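Local coordinates for bumblebee peptidoglycan recognition protein SA (Bombus, PDB 5XZ4) that binds peptidoglycan, preferring the Dap-type to the Lys-type, and probably acts as a sensor of bacteria in insect innate immunity, at residues G156-L159 against Q160-K164. Numbering follows the deposited sequence.
Sequences GSKL and QKQIK
The flat carboxamide of Q162 presents its OE1 edge to L159: L159 CA lies close to the amide plane, 3.4 Å from OE1, whereas L159 CD1, 3.9 Å from OE1, sits well off that plane and out beyond the oxygen, the two side chains crossing at about a right angle. NE2 donates a hydrogen bond to the backbone oxygen of A116, and the side chain also meets L121 of helix 118-134. The torsions explain this reach: CG is anti to the carbonyl carbon (chi1 -67°), and the extended chain runs back over the preceding turn, CG passing 3.3 Å from K158 O. With an alanine in place of Q162, A116 O would probably lose its amide donor, and L159 CA and CD1 the cover of OE1. The amide of Q160 leads the other way, its NE2 hydrogen-bonded to Q148 OE1. One turn on from L159, I163 adds an apolar touch, CG2 to L159 CD1 at 4.0 Å, while L159 itself packs on L121. The exposed side is handled differently: K161 folds its aliphatic chain past the carbonyl of S157 and curls at its end (chi4 70°), where a single water accepts from NZ and donates to S157 O. That oxygen thus takes a second bond besides the one from K161 N, at 3.1 Å. Successive i to i+4 bonds bind the turns together, beginning with Q160 N to G156 O at 2.9 Å, a nearly straight bond. G156 has a backbone conformation that by itself calls for glycine. What emerges is a short helix of about two turns, 157-163, which begins after G156 at the N-cap position, the N-H of S157 held by Q112 OE1, and whose L159 and Q162 rest on helix 118-134 of the amidase-like PGRP fold, with K158 and K161 outward.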
loop_
_atom_site.group_PDB
_atom_site.type_symbol
_atom_site.label_atom_id
_atom_site.label_comp_id
_atom_site.label_asym_id
_atom_site.label_seq_id
_atom_site.Cartn_x
_atom_site.Cartn_y
_atom_site.Cartn_z
ATOM N N GLY A 156 -2.722 7.663 9.435
ATOM C CA GLY A 156 -2.703 7.797 10.887
ATOM C C GLY A 156 -1.564 8.689 11.328
ATOM O O GLY A 156 -0.471 8.643 10.754
ATOM N N SER A 157 -1.811 9.509 12.339
ATOM C CA SER A 157 -0.826 10.503 12.754
ATOM C C SER A 157 0.539 9.919 13.110
ATOM O O SER A 157 1.569 10.508 12.781
ATOM C CB SER A 157 -1.373 11.338 13.909
ATOM O OG SER A 157 -2.457 12.122 13.452
ATOM N N LYS A 158 0.546 8.760 13.769
ATOM C CA LYS A 158 1.798 8.163 14.190
ATOM C C LYS A 158 2.628 7.628 13.008
ATOM O O LYS A 158 3.824 7.890 12.935
ATOM C CB LYS A 158 1.572 7.092 15.257
ATOM C CG LYS A 158 2.830 6.668 15.978
ATOM C CD LYS A 158 3.228 7.626 17.095
ATOM C CE LYS A 158 4.482 7.136 17.803
ATOM N NZ LYS A 158 5.086 8.223 18.613
ATOM N N LEU A 159 1.974 6.902 12.088
ATOM C CA LEU A 159 2.642 6.404 10.890
ATOM C C LEU A 159 3.081 7.570 10.000
ATOM O O LEU A 159 4.157 7.511 9.403
ATOM C CB LEU A 159 1.761 5.413 10.130
ATOM C CG LEU A 159 2.312 4.818 8.834
ATOM C CD1 LEU A 159 3.718 4.234 8.919
ATOM C CD2 LEU A 159 1.337 3.742 8.405
ATOM N N GLN A 160 2.262 8.615 9.922
ATOM C CA GLN A 160 2.645 9.828 9.191
ATOM C C GLN A 160 3.978 10.405 9.697
ATOM O O GLN A 160 4.842 10.770 8.895
ATOM C CB GLN A 160 1.522 10.862 9.225
ATOM C CG GLN A 160 1.848 12.162 8.483
ATOM C CD GLN A 160 1.847 12.007 6.968
ATOM O OE1 GLN A 160 1.336 11.032 6.433
ATOM N NE2 GLN A 160 2.406 12.979 6.267
ATOM N N LYS A 161 4.149 10.466 11.018
ATOM C CA LYS A 161 5.427 10.888 11.614
ATOM C C LYS A 161 6.565 9.925 11.239
ATOM O O LYS A 161 7.662 10.361 10.882
ATOM C CB LYS A 161 5.304 11.043 13.144
ATOM C CG LYS A 161 4.465 12.239 13.573
ATOM C CD LYS A 161 4.387 12.424 15.085
ATOM C CE LYS A 161 3.624 13.694 15.465
ATOM N NZ LYS A 161 2.156 13.607 15.192
ATOM N N GLN A 162 6.301 8.614 11.272
ATOM C CA GLN A 162 7.334 7.621 11.007
ATOM C C GLN A 162 7.907 7.697 9.574
ATOM O O GLN A 162 9.105 7.551 9.373
ATOM C CB GLN A 162 6.806 6.201 11.304
ATOM C CG GLN A 162 6.517 5.937 12.787
ATOM C CD GLN A 162 5.841 4.582 13.003
ATOM O OE1 GLN A 162 4.654 4.416 12.731
ATOM N NE2 GLN A 162 6.596 3.629 13.504
ATOM N N ILE A 163 7.057 7.917 8.573
ATOM C CA ILE A 163 7.541 7.970 7.188
ATOM C C ILE A 163 8.420 9.197 6.879
ATOM O O ILE A 163 9.168 9.169 5.897
ATOM C CB ILE A 163 6.420 7.812 6.129
ATOM C CG1 ILE A 163 5.458 9.004 6.136
ATOM C CG2 ILE A 163 5.683 6.488 6.313
ATOM C CD1 ILE A 163 4.418 8.960 5.032
ATOM N N LYS A 164 8.358 10.239 7.717
ATOM C CA LYS A 164 9.234 11.416 7.569
ATOM C C LYS A 164 10.734 11.084 7.740
ATOM O O LYS A 164 11.594 11.894 7.359
ATOM C CB LYS A 164 8.798 12.558 8.505
ATOM C CG LYS A 164 7.375 13.031 8.245
ATOM C CD LYS A 164 6.967 14.169 9.161
ATOM C CE LYS A 164 5.544 14.585 8.837
ATOM N NZ LYS A 164 5.115 15.797 9.580
HETATM O O HOH W 1 1.546 13.297 12.452
#